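Local atomic coordinates of minor fimbrium subunit Mfa5 (Porphyromonas gingivalis ATCC 33277, PDB entry 6TO1), a protein that serves as an accessory subunit of the minor fimbriae, pili that mediate biofilm formation and adhesion to host cells and other oral bacteria. Residues A[175-180]-A[230-235]; A[208-213]-A[307-312]; A[261-266]-A[340-345]; A[275-280]-A[368-373]. All blocks are in the same frame, centred on the assembly; numbering follows the deposited sequence.

Contact 1 (A[175-180]-A[230-235])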
# COMPACT_ATOMS: atom_id res chain seq x y z
N VAL A 175 -26.35 14.87 -13.17
CA VAL A 175 -27.59 15.61 -13.00
C VAL A 175 -27.52 16.91 -13.80
O VAL A 175 -26.49 17.61 -13.79
CB VAL A 175 -27.84 15.92 -11.50
CG1 VAL A 175 -29.07 16.82 -11.35
CG2 VAL A 175 -28.00 14.65 -10.68
N SER A 176 -28.60 17.27 -14.47
CA SER A 176 -28.75 18.62 -15.01
C SER A 176 -29.98 19.23 -14.35
O SER A 176 -30.80 18.53 -13.75
CB SER A 176 -28.90 18.63 -16.53
OG SER A 176 -30.15 18.09 -16.92
N TYR A 177 -30.09 20.55 -14.43
CA TYR A 177 -31.28 21.15 -13.88
C TYR A 177 -31.58 22.48 -14.56
O TYR A 177 -30.70 23.19 -15.04
CB TYR A 177 -31.19 21.36 -12.36
CG TYR A 177 -30.19 22.41 -11.92
CD1 TYR A 177 -30.56 23.72 -11.69
CD2 TYR A 177 -28.86 22.07 -11.70
CE1 TYR A 177 -29.66 24.66 -11.28
CE2 TYR A 177 -27.96 23.01 -11.30
CZ TYR A 177 -28.36 24.31 -11.09
OH TYR A 177 -27.43 25.25 -10.66
N ASP A 178 -32.87 22.77 -14.59
CA ASP A 178 -33.40 24.07 -14.95
C ASP A 178 -34.43 24.42 -13.87
O ASP A 178 -34.08 24.60 -12.70
CB ASP A 178 -33.99 24.06 -16.36
CG ASP A 178 -34.83 22.83 -16.66
OD1 ASP A 178 -35.99 22.76 -16.20
OD2 ASP A 178 -34.29 21.92 -17.38
N HIS A 179 -35.71 24.54 -14.24
CA HIS A 179 -36.71 24.73 -13.19
C HIS A 179 -37.00 23.44 -12.44
O HIS A 179 -37.73 23.48 -11.44
CB HIS A 179 -38.02 25.33 -13.74
CG HIS A 179 -38.63 24.55 -14.86
ND1 HIS A 179 -38.34 24.83 -16.18
CD2 HIS A 179 -39.50 23.51 -14.87
CE1 HIS A 179 -39.02 24.00 -16.96
NE2 HIS A 179 -39.73 23.19 -16.19
N GLU A 180 -36.44 22.31 -12.87
CA GLU A 180 -36.52 21.04 -12.16
C GLU A 180 -35.24 20.26 -12.47
O GLU A 180 -34.59 20.52 -13.48
CB GLU A 180 -37.77 20.25 -12.58
CG GLU A 180 -37.66 19.86 -14.01
CD GLU A 180 -38.94 19.34 -14.62
OE1 GLU A 180 -39.84 18.92 -13.87
OE2 GLU A 180 -39.02 19.35 -15.87
N ILE A 230 -19.61 16.05 -4.83
CA ILE A 230 -20.59 16.69 -5.70
C ILE A 230 -19.91 17.88 -6.35
O ILE A 230 -19.30 18.71 -5.66
CB ILE A 230 -21.84 17.13 -4.93
CG1 ILE A 230 -22.52 15.90 -4.34
CG2 ILE A 230 -22.76 17.97 -5.81
CD1 ILE A 230 -23.67 16.23 -3.35
N ILE A 231 -20.00 17.96 -7.68
CA ILE A 231 -19.46 19.09 -8.43
C ILE A 231 -20.62 19.86 -9.04
O ILE A 231 -21.31 19.35 -9.93
CB ILE A 231 -18.49 18.62 -9.54
CG1 ILE A 231 -17.32 17.84 -8.96
CG2 ILE A 231 -18.02 19.82 -10.40
CD1 ILE A 231 -16.58 16.97 -10.04
N LEU A 232 -20.79 21.12 -8.64
CA LEU A 232 -21.86 21.97 -9.16
C LEU A 232 -21.27 22.98 -10.13
O LEU A 232 -20.38 23.74 -9.78
CB LEU A 232 -22.58 22.70 -8.02
CG LEU A 232 -23.65 23.71 -8.38
CD1 LEU A 232 -24.84 23.06 -9.06
CD2 LEU A 232 -24.06 24.46 -7.08
N MET A 233 -21.81 23.00 -11.34
CA MET A 233 -21.37 23.87 -12.41
C MET A 233 -22.53 24.80 -12.73
O MET A 233 -23.54 24.37 -13.30
CB MET A 233 -20.97 23.04 -13.64
CG MET A 233 -19.72 22.20 -13.37
SD MET A 233 -19.57 20.68 -14.32
CE MET A 233 -19.59 21.34 -15.98
N SER A 234 -22.41 26.07 -12.35
CA SER A 234 -23.55 26.96 -12.42
C SER A 234 -23.06 28.38 -12.62
O SER A 234 -21.93 28.72 -12.26
CB SER A 234 -24.40 26.85 -11.14
OG SER A 234 -25.41 27.84 -11.14
N ASP A 235 -23.93 29.24 -13.17
CA ASP A 235 -23.51 30.64 -13.15
C ASP A 235 -23.80 31.30 -11.81
O ASP A 235 -23.40 32.45 -11.60
CB ASP A 235 -24.11 31.46 -14.29
CG ASP A 235 -25.61 31.57 -14.25
OD1 ASP A 235 -26.23 31.58 -13.14
OD2 ASP A 235 -26.19 31.65 -15.37
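The ring of Tyr177 is met obliquely by Leu232, whose CD1 lies 3.8 Å from Tyr177 CE2, while at the far end of the same ring the phenol oxygen stands beside Ser234. The two segments belong to strands 170-177 and 227-234, which are not partners in the sheet: strand 126-133 runs between them, and the CA atoms of Tyr177 and Ser234 remain 9.8 Å apart. The tyrosine spans the gap, touching Val131 and Asp133 of the middle strand. Its CG sits between the backbone N and the carbonyl carbon (chi1 68°), and the ring extends from there across the middle strand. Leu232, with CG anti to its N (chi1 175°), answers from the other strand, the two side chains crossing at about a right angle. Tyr177 OH is 3.5 Å from Ser234 CB and 3.3 Å from Ser234 OG. Each hydroxyl has a clearer partner: Tyr177 OH bonds to Thr209 OG1, and Ser234 OG is held by Asp133 OD2 and Gly236 N.

This is the C-terminal end of the parallel strands of the mixed sheet in a von Willebrand factor A domain, where Ser135, Ser137 and Thr207 bind magnesium and residues 133-137 fit the DxSxS signature of a metal-ion-dependent adhesion site. The Ser234 side chain lies about 6 Å from the metal. The contact thus combines an apolar touch at the ring with bonded hydroxyls at its end, and Ser234 OG, bonded to Asp133 of the signature, probably lies in the second shell of the metal.

Contact 2 (A[208-213]-A[307-312])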
# COMPACT_ATOMS: atom_id res chain seq x y z
N HIS A 208 -33.15 25.96 -10.53
CA HIS A 208 -33.53 25.28 -9.28
C HIS A 208 -32.31 24.56 -8.70
O HIS A 208 -32.20 23.33 -8.71
CB HIS A 208 -34.68 24.32 -9.56
CG HIS A 208 -35.53 23.98 -8.37
ND1 HIS A 208 -35.02 23.64 -7.14
CD2 HIS A 208 -36.87 23.87 -8.27
CE1 HIS A 208 -36.02 23.34 -6.32
NE2 HIS A 208 -37.15 23.49 -6.98
N THR A 209 -31.34 25.37 -8.26
CA THR A 209 -30.07 24.80 -7.80
C THR A 209 -30.29 23.88 -6.61
O THR A 209 -29.67 22.81 -6.52
CB THR A 209 -29.11 25.95 -7.50
OG1 THR A 209 -28.98 26.76 -8.69
CG2 THR A 209 -27.72 25.46 -7.07
N GLN A 210 -31.17 24.25 -5.70
CA GLN A 210 -31.50 23.35 -4.60
C GLN A 210 -31.96 22.01 -5.15
O GLN A 210 -31.55 20.95 -4.66
CB GLN A 210 -32.58 23.97 -3.72
CG GLN A 210 -33.15 22.96 -2.76
CD GLN A 210 -34.12 23.54 -1.76
OE1 GLN A 210 -34.91 24.45 -2.08
NE2 GLN A 210 -34.07 23.02 -0.53
N GLY A 211 -32.79 22.02 -6.19
CA GLY A 211 -33.29 20.77 -6.74
C GLY A 211 -32.20 19.92 -7.37
O GLY A 211 -32.19 18.69 -7.21
N GLY A 212 -31.27 20.55 -8.09
CA GLY A 212 -30.13 19.83 -8.59
C GLY A 212 -29.32 19.19 -7.47
O GLY A 212 -28.94 18.02 -7.55
N LEU A 213 -29.09 19.94 -6.39
CA LEU A 213 -28.34 19.39 -5.27
C LEU A 213 -29.11 18.29 -4.55
O LEU A 213 -28.51 17.31 -4.09
CB LEU A 213 -27.96 20.51 -4.31
CG LEU A 213 -26.96 21.51 -4.84
CD1 LEU A 213 -26.83 22.71 -3.93
CD2 LEU A 213 -25.57 20.85 -5.03
N PHE A 307 -38.17 21.50 4.45
CA PHE A 307 -38.43 21.54 3.02
C PHE A 307 -39.39 20.45 2.60
O PHE A 307 -39.33 19.31 3.09
CB PHE A 307 -37.14 21.44 2.21
CG PHE A 307 -36.26 22.63 2.33
CD1 PHE A 307 -36.59 23.82 1.71
CD2 PHE A 307 -35.09 22.58 3.08
CE1 PHE A 307 -35.75 24.94 1.84
CE2 PHE A 307 -34.27 23.66 3.20
CZ PHE A 307 -34.60 24.85 2.57
N ASP A 308 -40.28 20.79 1.68
CA ASP A 308 -41.18 19.81 1.09
C ASP A 308 -40.51 19.26 -0.16
O ASP A 308 -40.42 19.94 -1.19
CB ASP A 308 -42.54 20.42 0.78
CG ASP A 308 -43.53 19.40 0.25
OD1 ASP A 308 -43.18 18.21 0.06
OD2 ASP A 308 -44.68 19.82 0.00
N TYR A 309 -40.06 18.01 -0.08
CA TYR A 309 -39.41 17.34 -1.19
C TYR A 309 -40.33 16.33 -1.87
O TYR A 309 -39.88 15.60 -2.76
CB TYR A 309 -38.18 16.59 -0.71
CG TYR A 309 -37.06 17.40 -0.08
CD1 TYR A 309 -36.28 18.27 -0.84
CD2 TYR A 309 -36.74 17.23 1.25
CE1 TYR A 309 -35.20 18.96 -0.27
CE2 TYR A 309 -35.66 17.90 1.84
CZ TYR A 309 -34.90 18.76 1.06
OH TYR A 309 -33.86 19.42 1.64
N SER A 310 -41.60 16.29 -1.50
CA SER A 310 -42.50 15.24 -2.00
C SER A 310 -42.63 15.25 -3.52
O SER A 310 -42.81 14.19 -4.13
CB SER A 310 -43.88 15.40 -1.34
OG SER A 310 -44.53 16.59 -1.78
N ASN A 311 -42.52 16.43 -4.13
CA ASN A 311 -42.48 16.62 -5.58
C ASN A 311 -41.17 17.31 -5.92
O ASN A 311 -41.01 18.50 -5.62
CB ASN A 311 -43.67 17.47 -6.03
CG ASN A 311 -43.60 17.84 -7.48
OD1 ASN A 311 -42.73 17.38 -8.22
ND2 ASN A 311 -44.52 18.68 -7.91
N LEU A 312 -40.23 16.58 -6.54
CA LEU A 312 -38.92 17.16 -6.83
C LEU A 312 -38.94 18.21 -7.95
O LEU A 312 -37.91 18.84 -8.20
CB LEU A 312 -37.93 16.06 -7.18
CG LEU A 312 -37.55 15.15 -6.01
CD1 LEU A 312 -36.56 14.11 -6.57
CD2 LEU A 312 -36.98 15.91 -4.84
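Gln210, in the first turn of helix 209-220 of the von Willebrand factor A domain, sets its amide on the ring of Phe307, a residue of the long loop between strands 296-298 and 326-327. The amide-on-ring packing comes first. NE2 of Gln210 stands over the centre of one face of Phe307, 3.3 Å above the plane, with the amide turned 86° from the ring. An N-H can therefore be directed at the pi cloud. The glutamine reaches it as an extended rod, CG anti to the backbone N (chi1 168°). A CH-pi-like contact follows: Phe307 CB lies 3.7 Å above a face of Tyr309, toward the rim, and Lys214 makes a cation-pi contact with Tyr309.

Hydrogen bonds fix the polar ends. Glu347 OE1, from helix 340-353, takes both Gln210 NE2 and Tyr309 OH, so one carboxylate ties helix and loop together, and Gln210 OE1 receives Tyr242 N.

Local turns hold the two backbones in shape. His208 caps the helix, its ND1 accepting from Gly211 N, tilted from the ring plane, at 2.9 Å, while its NE2 bonds to Ala314 O. In the loop, Asp308 makes an Asx turn: OD1 takes Ser310 N on its anti side at 2.9 Å and Ser310 OG on its syn side at 2.8 Å, both donors standing out of the carboxylate plane.

Contact 3 (A[261-266]-A[340-345])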
# COMPACT_ATOMS: atom_id res chain seq x y z
N ASP A 261 -21.98 39.38 2.15
CA ASP A 261 -22.82 38.21 2.37
C ASP A 261 -23.92 38.15 1.30
O ASP A 261 -24.49 39.18 0.94
CB ASP A 261 -23.47 38.25 3.75
CG ASP A 261 -24.04 36.93 4.17
OD1 ASP A 261 -23.39 36.25 5.00
OD2 ASP A 261 -25.13 36.57 3.63
N PRO A 262 -24.21 36.97 0.77
CA PRO A 262 -25.33 36.86 -0.19
C PRO A 262 -26.63 37.53 0.29
O PRO A 262 -27.36 38.11 -0.51
CB PRO A 262 -25.48 35.34 -0.35
CG PRO A 262 -24.07 34.81 -0.20
CD PRO A 262 -23.47 35.70 0.92
N ILE A 263 -26.91 37.47 1.59
CA ILE A 263 -28.11 38.13 2.12
C ILE A 263 -28.06 39.62 1.82
O ILE A 263 -28.98 40.19 1.22
CB ILE A 263 -28.21 37.88 3.64
CG1 ILE A 263 -28.50 36.39 3.93
CG2 ILE A 263 -29.28 38.80 4.26
CD1 ILE A 263 -28.08 35.90 5.31
N ASP A 264 -26.98 40.28 2.25
CA ASP A 264 -26.84 41.72 2.07
C ASP A 264 -26.76 42.06 0.60
O ASP A 264 -27.30 43.07 0.16
CB ASP A 264 -25.60 42.22 2.82
CG ASP A 264 -25.68 41.97 4.33
OD1 ASP A 264 -25.90 40.81 4.73
OD2 ASP A 264 -25.54 42.95 5.13
N LEU A 265 -26.08 41.22 -0.19
CA LEU A 265 -25.94 41.48 -1.61
C LEU A 265 -27.28 41.43 -2.33
O LEU A 265 -27.54 42.25 -3.21
CB LEU A 265 -24.99 40.46 -2.24
CG LEU A 265 -23.51 40.67 -1.93
CD1 LEU A 265 -22.72 39.43 -2.38
CD2 LEU A 265 -23.02 41.94 -2.62
N VAL A 266 -28.11 40.43 -2.01
CA VAL A 266 -29.35 40.32 -2.74
C VAL A 266 -30.30 41.42 -2.33
O VAL A 266 -31.09 41.91 -3.16
CB VAL A 266 -29.99 38.92 -2.57
CG1 VAL A 266 -30.69 38.74 -1.24
CG2 VAL A 266 -30.96 38.68 -3.68
N PRO A 340 -33.59 31.86 -3.25
CA PRO A 340 -33.09 30.55 -3.72
C PRO A 340 -31.60 30.33 -3.58
O PRO A 340 -31.19 29.18 -3.35
CB PRO A 340 -33.55 30.51 -5.19
CG PRO A 340 -34.89 31.17 -5.12
CD PRO A 340 -34.68 32.34 -4.14
N CYS A 341 -30.76 31.37 -3.68
CA CYS A 341 -29.34 31.15 -3.48
C CYS A 341 -29.07 30.61 -2.07
O CYS A 341 -28.24 29.71 -1.89
CB CYS A 341 -28.54 32.43 -3.69
SG CYS A 341 -28.29 33.01 -5.36
N ASN A 342 -29.75 31.16 -1.07
CA ASN A 342 -29.61 30.67 0.30
C ASN A 342 -30.23 29.28 0.46
O ASN A 342 -29.69 28.45 1.18
CB ASN A 342 -30.28 31.65 1.29
CG ASN A 342 -29.26 32.50 2.05
OD1 ASN A 342 -28.07 32.51 1.73
ND2 ASN A 342 -29.74 33.22 3.04
N ALA A 343 -31.34 28.99 -0.22
CA ALA A 343 -31.89 27.64 -0.15
C ALA A 343 -30.90 26.60 -0.70
O ALA A 343 -30.82 25.48 -0.19
CB ALA A 343 -33.21 27.55 -0.90
N ALA A 344 -30.17 26.96 -1.75
CA ALA A 344 -29.18 26.05 -2.30
C ALA A 344 -28.00 25.86 -1.36
O ALA A 344 -27.47 24.75 -1.24
CB ALA A 344 -28.71 26.56 -3.66
N ILE A 345 -27.53 26.93 -0.73
CA ILE A 345 -26.50 26.77 0.30
C ILE A 345 -27.01 25.83 1.40
O ILE A 345 -26.29 24.96 1.89
CB ILE A 345 -26.08 28.13 0.88
CG1 ILE A 345 -25.49 29.04 -0.21
CG2 ILE A 345 -25.12 27.89 2.03
CD1 ILE A 345 -25.41 30.50 0.17
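In the von Willebrand factor A-like domain, two helix N-termini pack together where Pro262 and Ile263, in the first turn of helix 262-272, face Asn342, in the first turn of helix 340-353, the helix that leads to strand 357-362. Pro262 and Asn342 are the closest backbone pair, with CA atoms 7.5 Å apart. The amide of Asn342 lies across the isoleucine chain at about a right angle, and its ND2 touches Ile263 CG1 at 3.5 Å and Ile263 CD1 at 3.9 Å. That branch is available because CG1 of Ile263 is anti to the carbonyl carbon (chi1 -67°), which carries it out beside the backbone N. The other amide atom, Asn342 OD1, comes to 4.4 Å from Pro262 CB, a looser contact. Asn342 itself adopts an unusual first torsion (chi1 -104°), and bonds at both ends of its amide appear to hold it there: ND2 donates to Gly298 O and OD1 accepts from Arg300 NH1.

Helix 262-272 has its own N-cap in Asp261, whose OD2 receives Ile263 N through the anti lone pair at 2.9 Å, with a fairly straight N-H of 161°. The other oxygen, OD1, forms a salt bridge with Arg300 NH2. Helix 369-378 lies alongside, Ser374 touching Pro262 and Cys341.

No hydrogen bond passes directly between the helices. The coupling is indirect: Arg300 links the cap of one helix to the amide of the other. Asn342 can lie buried against Ile263 because Gly298 O takes its ND2 and Arg300 NH1 serves its OD1.

Contact 4 (A[275-280]-A[368-373]); sequences TNYVSN and FALANN. With CA (calcium ion), chain F; PO4 (phosphate ion), chain D.
Tyr277 and Phe368 are brought together by different first torsions: CG of Tyr277 is anti to the carbonyl carbon (chi1 -82°), CG of Phe368 anti to the backbone N (chi1 -179°), and the two side chains extend toward each other from opposite directions. Leu370 comes out two residues on from Phe368. The tyrosine end meets both. Its OH lies in the plane of the phenylalanine ring, at the edge, 3.5 Å from Phe368 CZ and equally 3.5 Å from Phe368 CE1. Leu370 CD2 approaches the tyrosine in turn at its edge, 3.8 Å from Tyr277 CE1, whereas Phe368 CZ meets the tyrosine ring obliquely. Val266 and Ala270 of helix 262-272 pack against Tyr277 as well.

Both segments hold ions well away from this meeting point. Asn280 OD1 binds calcium at 2.8 Å in a site completed by Asn281, Thr284, Leu286 and Asp319, whereas at the start of the other helix Asn372 ND2 makes a weak bond to a phosphate, probably from the crystallisation liquor, that Lys376 also holds.

Phe368 is the N-cap residue of helix 369-378, which connects the adjacent parallel strands 357-362 and 385-387. Tyr277 therefore docks the calcium-bearing region onto a beta-alpha-beta crossover of the von Willebrand factor A fold.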
# COMPACT_ATOMS: atom_id res chain seq x y z
N THR A 275 -36.73 45.20 -10.50
CA THR A 275 -37.42 44.32 -11.43
C THR A 275 -36.50 43.23 -11.99
O THR A 275 -36.99 42.32 -12.67
CB THR A 275 -38.05 45.12 -12.58
OG1 THR A 275 -37.04 45.78 -13.33
CG2 THR A 275 -39.03 46.15 -12.05
N ASN A 276 -35.19 43.31 -11.72
CA ASN A 276 -34.29 42.23 -12.10
C ASN A 276 -34.31 41.09 -11.06
O ASN A 276 -34.01 39.94 -11.40
CB ASN A 276 -32.86 42.73 -12.22
CG ASN A 276 -32.62 43.54 -13.49
OD1 ASN A 276 -33.50 43.68 -14.33
ND2 ASN A 276 -31.41 44.06 -13.63
N TYR A 277 -34.64 41.41 -9.81
CA TYR A 277 -34.51 40.48 -8.70
C TYR A 277 -35.82 39.86 -8.25
O TYR A 277 -35.85 38.68 -7.90
CB TYR A 277 -33.91 41.20 -7.50
CG TYR A 277 -32.42 41.30 -7.58
CD1 TYR A 277 -31.62 40.34 -6.98
CD2 TYR A 277 -31.82 42.33 -8.24
CE1 TYR A 277 -30.27 40.42 -7.04
CE2 TYR A 277 -30.42 42.42 -8.29
CZ TYR A 277 -29.66 41.45 -7.72
OH TYR A 277 -28.28 41.49 -7.76
N VAL A 278 -36.91 40.63 -8.21
CA VAL A 278 -38.08 40.25 -7.44
C VAL A 278 -39.15 39.68 -8.37
O VAL A 278 -39.60 40.37 -9.29
CB VAL A 278 -38.63 41.43 -6.63
CG1 VAL A 278 -39.81 40.98 -5.82
CG2 VAL A 278 -37.56 42.01 -5.74
N SER A 279 -39.58 38.46 -8.07
CA SER A 279 -40.69 37.78 -8.72
C SER A 279 -41.81 38.73 -9.12
O SER A 279 -42.51 39.25 -8.25
CB SER A 279 -41.26 36.71 -7.79
OG SER A 279 -41.73 37.30 -6.59
N ASN A 280 -42.00 38.90 -10.42
CA ASN A 280 -43.15 39.63 -10.93
C ASN A 280 -43.45 39.22 -12.36
O ASN A 280 -42.52 39.14 -13.18
CB ASN A 280 -42.92 41.12 -10.89
CG ASN A 280 -44.09 41.90 -11.50
OD1 ASN A 280 -45.25 41.65 -11.15
ND2 ASN A 280 -43.79 42.79 -12.44
N PHE A 368 -19.96 38.85 -10.64
CA PHE A 368 -21.23 39.15 -9.99
C PHE A 368 -21.13 38.57 -8.59
O PHE A 368 -21.17 37.35 -8.42
CB PHE A 368 -22.36 38.55 -10.83
CG PHE A 368 -23.75 38.80 -10.33
CD1 PHE A 368 -24.09 39.91 -9.56
CD2 PHE A 368 -24.74 37.90 -10.66
CE1 PHE A 368 -25.41 40.07 -9.13
CE2 PHE A 368 -26.03 38.08 -10.26
CZ PHE A 368 -26.36 39.15 -9.48
N ALA A 369 -20.96 39.44 -7.58
CA ALA A 369 -20.62 38.97 -6.25
C ALA A 369 -21.69 38.04 -5.65
O ALA A 369 -21.35 37.03 -5.01
CB ALA A 369 -20.37 40.14 -5.31
N LEU A 370 -22.98 38.36 -5.83
CA LEU A 370 -24.01 37.49 -5.26
C LEU A 370 -23.83 36.06 -5.76
O LEU A 370 -23.93 35.08 -4.99
CB LEU A 370 -25.41 37.99 -5.63
CG LEU A 370 -26.60 37.09 -5.35
CD1 LEU A 370 -26.67 36.75 -3.87
CD2 LEU A 370 -27.87 37.72 -5.81
N ALA A 371 -23.59 35.92 -7.06
CA ALA A 371 -23.48 34.59 -7.64
C ALA A 371 -22.23 33.88 -7.16
O ALA A 371 -22.29 32.72 -6.74
CB ALA A 371 -23.45 34.69 -9.17
N ASN A 372 -21.07 34.54 -7.27
CA ASN A 372 -19.84 33.87 -6.88
C ASN A 372 -19.81 33.58 -5.39
O ASN A 372 -19.36 32.50 -4.97
CB ASN A 372 -18.64 34.73 -7.29
CG ASN A 372 -18.43 34.77 -8.79
OD1 ASN A 372 -19.15 34.14 -9.54
ND2 ASN A 372 -17.43 35.54 -9.23
N ASN A 373 -20.26 34.53 -4.57
CA ASN A 373 -20.23 34.34 -3.13
C ASN A 373 -21.24 33.29 -2.69
O ASN A 373 -20.97 32.54 -1.74
CB ASN A 373 -20.47 35.68 -2.43
CG ASN A 373 -19.30 36.63 -2.60
OD1 ASN A 373 -18.31 36.27 -3.25
ND2 ASN A 373 -19.39 37.82 -2.03
CA CA F . -47.66 41.29 -12.50
P PO4 D . -15.99 37.50 -5.90
O1 PO4 D . -15.36 36.33 -6.63
O2 PO4 D . -16.16 37.18 -4.43
O3 PO4 D . -15.09 38.71 -5.96
O4 PO4 D . -17.33 37.83 -6.50

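All four contacts lie in the von Willebrand factor A part of the chain. The touching residues of contact 1 are buried on the sheet face beside helix 209-220; those of contact 3 are equally buried but join helices, while contacts 2 and 4 each include a partly exposed aromatic residue. Helix 209-220 connects contacts 1 and 2, and its first turn also rests on Ala343 and Ala344 of contact 3. Contacts 3 and 4, about 9 Å apart between centres, share Leu265 packing on the helix beginning at Ala369. Hydroxyls dominate near the metal, amides and shared charged partners where helices meet a loop or each other, ring edges and a methyl around a tyrosine in contact 4.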